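Local coordinates for possible transcriptional regulator, ArsR family protein (Rhodococcus sp., PDB 2OQG), which probably acts as a DNA-binding transcription factor of the ArsR family, built on a winged helix-turn-helix fold, at residues A33-S36 with A37-A41; G79-L82 with N83-A86. One frame throughout, in Å; residues are numbered along the deposited sequence.

Contact 1 (A33-S36 with A37-A41); sequences ADQS and ASSLA
Ser36 reaches forward with its hydroxyl to the first turn of helix 37-43 and meets the backbone N of Ser39. It is the N-cap of that helix: OG of Ser36 accepts from N of Ser39 at 2.9 Å, with an N-H...O angle of 153°. The torsion that allows this sets OG between the backbone N and the carbonyl carbon of Ser36 (chi1 63°). The carbonyl of the same residue opens the main-chain ladder, since Leu40 N gives a hydrogen bond to Ser36 O at 3.0 Å. Leu40 also brings CG to 3.6 Å from Ser36 O, and its side chain packs on Ile26 and Leu30 of helix 21-32. CB of Gln35 lies 3.9 Å from CB of Ser39. Gln35 is tied by backbone hydrogen bonds to Tyr75 in strand 72-77, so the capping turn follows directly on a residue fixed to the wing. With an alanine at Ser36, the N-H of Ser39 would probably lose its capping acceptor and the first helical turn would be less firmly held. The chemistry is that of a helix start: one serine serves two successive amides, one through its side chain and one through its carbonyl.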
ATOM      1  N   ALA A  33      -8.056  -9.936  -1.663  1.00 17.78           N
ATOM      2  CA  ALA A  33      -7.437  -9.191  -0.588  1.00 16.19           C
ATOM      3  C   ALA A  33      -5.942  -9.241  -0.802  1.00 16.06           C
ATOM      4  O   ALA A  33      -5.455 -10.300  -1.173  1.00 17.30           O
ATOM      5  CB  ALA A  33      -7.751  -9.846   0.704  1.00 17.74           C
ATOM      6  N   ASP A  34      -5.226  -8.143  -0.548  1.00 15.64           N
ATOM      7  CA  ASP A  34      -3.727  -8.166  -0.553  1.00 16.18           C
ATOM      8  C   ASP A  34      -3.241  -9.165   0.475  1.00 16.95           C
ATOM      9  O   ASP A  34      -3.706  -9.105   1.633  1.00 16.82           O
ATOM     10  CB  ASP A  34      -3.117  -6.821  -0.122  1.00 16.32           C
ATOM     11  CG  ASP A  34      -3.448  -5.650  -1.029  1.00 19.22           C
ATOM     12  OD1 ASP A  34      -4.000  -5.836  -2.125  1.00 22.05           O
ATOM     13  OD2 ASP A  34      -3.141  -4.502  -0.588  1.00 21.79           O
ATOM     14  N   GLN A  35      -2.308 -10.058   0.091  1.00 14.65           N
ATOM     15  CA  GLN A  35      -1.836 -11.113   1.033  1.00 16.24           C
ATOM     16  C   GLN A  35      -0.353 -11.304   0.917  1.00 15.78           C
ATOM     17  O   GLN A  35       0.214 -11.077  -0.138  1.00 16.14           O
ATOM     18  CB  GLN A  35      -2.556 -12.447   0.790  1.00 17.56           C
ATOM     19  CG  GLN A  35      -4.041 -12.288   1.112  1.00 20.85           C
ATOM     20  CD  GLN A  35      -4.828 -13.489   0.817  1.00 24.95           C
ATOM     21  OE1 GLN A  35      -5.788 -13.437   0.052  1.00 27.26           O
ATOM     22  NE2 GLN A  35      -4.422 -14.613   1.400  1.00 28.05           N
ATOM     23  N   SER A  36       0.262 -11.765   2.005  1.00 15.59           N
ATOM     24  CA  SER A  36       1.652 -12.080   1.955  1.00 16.82           C
ATOM     25  C   SER A  36       1.891 -13.441   1.349  1.00 16.72           C
ATOM     26  O   SER A  36       0.997 -14.272   1.213  1.00 17.03           O
ATOM     27  CB  SER A  36       2.225 -12.058   3.368  1.00 17.89           C
ATOM     28  OG  SER A  36       1.609 -13.068   4.185  1.00 19.94           O
ATOM     29  N   ALA A  37       3.135 -13.704   1.005  1.00 17.74           N
ATOM     30  CA  ALA A  37       3.483 -15.021   0.538  1.00 18.28           C
ATOM     31  C   ALA A  37       3.181 -16.069   1.623  1.00 18.77           C
ATOM     32  O   ALA A  37       2.737 -17.161   1.320  1.00 19.46           O
ATOM     33  CB  ALA A  37       4.925 -15.047   0.187  1.00 19.20           C
ATOM     34  N   SER A  38       3.387 -15.727   2.888  0.50 18.64           N
ATOM     35  CA  SER A  38       3.142 -16.688   3.969  0.50 18.77           C
ATOM     36  C   SER A  38       1.639 -16.872   4.255  0.50 18.41           C
ATOM     37  O   SER A  38       1.202 -17.925   4.751  0.50 18.34           O
ATOM     38  CB  SER A  38       3.936 -16.279   5.210  0.50 18.81           C
ATOM     39  OG  SER A  38       5.330 -16.321   4.938  0.50 21.12           O
ATOM     40  N   SER A  39       0.829 -15.857   3.954  0.50 17.54           N
ATOM     41  CA  SER A  39      -0.614 -16.065   3.924  0.50 17.86           C
ATOM     42  C   SER A  39      -0.910 -17.128   2.849  0.50 17.43           C
ATOM     43  O   SER A  39      -1.566 -18.126   3.133  0.50 17.92           O
ATOM     44  CB  SER A  39      -1.366 -14.758   3.668  0.50 17.38           C
ATOM     45  OG  SER A  39      -2.762 -14.901   3.899  0.50 19.12           O
ATOM     46  N   LEU A  40      -0.390 -16.943   1.633  1.00 17.10           N
ATOM     47  CA  LEU A  40      -0.685 -17.865   0.524  1.00 16.88           C
ATOM     48  C   LEU A  40      -0.265 -19.297   0.822  1.00 18.06           C
ATOM     49  O   LEU A  40      -1.020 -20.229   0.541  1.00 19.15           O
ATOM     50  CB  LEU A  40      -0.054 -17.402  -0.790  1.00 16.65           C
ATOM     51  CG  LEU A  40      -0.724 -16.149  -1.386  1.00 15.55           C
ATOM     52  CD1 LEU A  40       0.179 -15.604  -2.473  1.00 15.66           C
ATOM     53  CD2 LEU A  40      -2.098 -16.429  -1.930  1.00 14.59           C
ATOM     54  N   ALA A  41       0.941 -19.448   1.370  1.00 17.60           N
ATOM     55  CA  ALA A  41       1.472 -20.764   1.783  1.00 18.34           C
ATOM     56  C   ALA A  41       0.632 -21.457   2.840  1.00 19.60           C
ATOM     57  O   ALA A  41       0.533 -22.691   2.872  1.00 19.13           O
ATOM     58  CB  ALA A  41       2.946 -20.644   2.270  1.00 19.82           C
TER

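Contact 2 (G79-L82 with N83-A86); sequences GAEL and NKTA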
ATOM      1  N   GLY A  79      -5.909  -6.032 -12.761  1.00 13.82           N
ATOM      2  CA  GLY A  79      -6.711  -6.356 -13.938  1.00 13.50           C
ATOM      3  C   GLY A  79      -6.151  -5.938 -15.270  1.00 13.37           C
ATOM      4  O   GLY A  79      -6.579  -6.491 -16.304  1.00 14.42           O
ATOM      5  N   ALA A  80      -5.230  -4.963 -15.313  1.00 14.50           N
ATOM      6  CA  ALA A  80      -4.756  -4.396 -16.615  1.00 15.15           C
ATOM      7  C   ALA A  80      -4.364  -5.416 -17.682  1.00 15.06           C
ATOM      8  O   ALA A  80      -4.794  -5.274 -18.871  1.00 15.11           O
ATOM      9  CB  ALA A  80      -3.601  -3.386 -16.442  1.00 15.93           C
ATOM     10  N   GLU A  81      -3.558  -6.421 -17.323  1.00 14.84           N
ATOM     11  CA  GLU A  81      -3.173  -7.381 -18.353  1.00 15.97           C
ATOM     12  C   GLU A  81      -4.266  -8.372 -18.717  1.00 13.51           C
ATOM     13  O   GLU A  81      -4.299  -8.832 -19.859  1.00 14.97           O
ATOM     14  CB  GLU A  81      -1.885  -8.120 -17.965  1.00 16.60           C
ATOM     15  CG  GLU A  81      -0.748  -7.135 -17.643  1.00 21.94           C
ATOM     16  CD  GLU A  81       0.047  -6.611 -18.828  1.00 31.55           C
ATOM     17  OE1 GLU A  81       1.295  -6.783 -18.799  1.00 38.55           O
ATOM     18  OE2 GLU A  81      -0.515  -5.995 -19.765  1.00 35.50           O
ATOM     19  N   LEU A  82      -5.208  -8.644 -17.804  1.00 14.29           N
ATOM     20  CA  LEU A  82      -6.314  -9.504 -18.101  1.00 13.37           C
ATOM     21  C   LEU A  82      -7.203  -8.719 -19.049  1.00 10.74           C
ATOM     22  O   LEU A  82      -7.709  -9.275 -20.020  1.00 11.57           O
ATOM     23  CB  LEU A  82      -7.145  -9.860 -16.877  1.00 13.49           C
ATOM     24  CG  LEU A  82      -6.772 -10.901 -15.848  1.00 13.66           C
ATOM     25  CD1 LEU A  82      -8.038 -11.325 -15.038  1.00 14.90           C
ATOM     26  CD2 LEU A  82      -6.015 -12.016 -16.452  1.00 15.56           C
ATOM     27  N   ASN A  83      -7.329  -7.410 -18.819  1.00 12.74           N
ATOM     28  CA  ASN A  83      -8.195  -6.589 -19.721  1.00 13.49           C
ATOM     29  C   ASN A  83      -7.592  -6.495 -21.121  1.00 13.29           C
ATOM     30  O   ASN A  83      -8.284  -6.650 -22.144  1.00 12.80           O
ATOM     31  CB  ASN A  83      -8.425  -5.197 -19.143  1.00 14.29           C
ATOM     32  CG  ASN A  83      -9.140  -5.230 -17.824  1.00 18.16           C
ATOM     33  OD1 ASN A  83      -9.891  -6.176 -17.503  1.00 20.95           O
ATOM     34  ND2 ASN A  83      -8.939  -4.172 -17.036  1.00 20.53           N
ATOM     35  N   LYS A  84      -6.280  -6.339 -21.183  1.00 12.54           N
ATOM     36  CA  LYS A  84      -5.611  -6.219 -22.485  1.00 12.89           C
ATOM     37  C   LYS A  84      -5.776  -7.557 -23.223  1.00 11.29           C
ATOM     38  O   LYS A  84      -6.073  -7.623 -24.434  1.00 11.73           O
ATOM     39  CB  LYS A  84      -4.134  -5.811 -22.332  1.00 13.51           C
ATOM     40  CG  LYS A  84      -3.367  -5.870 -23.639  1.00 17.26           C
ATOM     41  CD  LYS A  84      -1.879  -5.787 -23.346  1.00 20.68           C
ATOM     42  CE  LYS A  84      -1.421  -4.393 -23.408  1.00 23.65           C
ATOM     43  NZ  LYS A  84      -0.015  -4.241 -22.951  1.00 24.06           N
ATOM     44  N   THR A  85      -5.542  -8.649 -22.491  1.00  9.90           N
ATOM     45  CA  THR A  85      -5.679  -9.951 -23.133  1.00 10.65           C
ATOM     46  C   THR A  85      -7.094 -10.168 -23.641  1.00 10.65           C
ATOM     47  O   THR A  85      -7.304 -10.642 -24.762  1.00 11.49           O
ATOM     48  CB  THR A  85      -5.309 -11.034 -22.147  1.00 12.43           C
ATOM     49  OG1 THR A  85      -3.929 -10.853 -21.745  1.00 13.92           O
ATOM     50  CG2 THR A  85      -5.571 -12.389 -22.746  1.00 14.25           C
ATOM     51  N   ALA A  86      -8.066  -9.813 -22.794  1.00 10.36           N
ATOM     52  CA  ALA A  86      -9.440  -9.979 -23.179  1.00 11.16           C
ATOM     53  C   ALA A  86      -9.766  -9.147 -24.459  1.00 11.74           C
ATOM     54  O   ALA A  86     -10.415  -9.646 -25.405  1.00 13.74           O
ATOM     55  CB  ALA A  86     -10.320  -9.587 -22.032  1.00 12.30           C
TER
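Glu81 and Lys84 run side by side and point the same way from the first turns of helix 80-107, the long helix that follows the wing of this winged helix-turn-helix fold. Their charged ends form a long salt bridge, Glu81 OE2 to Lys84 NZ at 3.7 Å. Both chains bend to meet: Glu81 folds at chi2 (-84°) and Lys84 at chi3 (-93°). CD of Lys84 lies 3.8 Å from OE2 of Glu81, so OE2 lies against the lysine chain as well as its ammonium group. Glu81 and Leu82 both touch Leu63, while Leu82 also packs on Leu18 and on Trp96 of the third subunit. Asn83 turns the flat face of its amide to Gly79 O, which lies over CG at 3.2 Å. The N-H groups of ND2 therefore do not point at that oxygen. ND2 donates instead to OD2 of Asp97 of the third subunit, so this side belongs to a subunit interface. The main chain is paired in regular helical steps, from Asn83 N to Gly79 O through to Ala86 N to Leu82 O. Thr85 touches Leu11, Val14 and Phe15 of helix 5-17. With chi1 at -61° its OG1 stands beside its own backbone N, which lets both reach Glu81 O: Thr85 N at 2.9 Å and Thr85 OG1 at 2.8 Å, from opposite faces of the carbonyl plane.

How the contacts relate
From the N terminus, the chain passes through helices 5-17 and 21-32 before reaching contact 1. There the loop after helix 21-32 turns into helix 37-43. Helix 48-60 and the two-stranded wing, 64-69 and 72-77, come next. Contact 2 then lies at the beginning of helix 80-107. The two are in series, neither nesting nor crossing, and each is local and closes no long loop. The centres of contact 1 and contact 2 are about 23 Å apart. The nearest atoms of contact 1 and contact 2 are about 11 Å apart, so they do not touch. Contact 1 ties the helix-turn-helix region to the wing. Contact 2 joins the end of the wing to helix 5-17 and a neighbouring subunit.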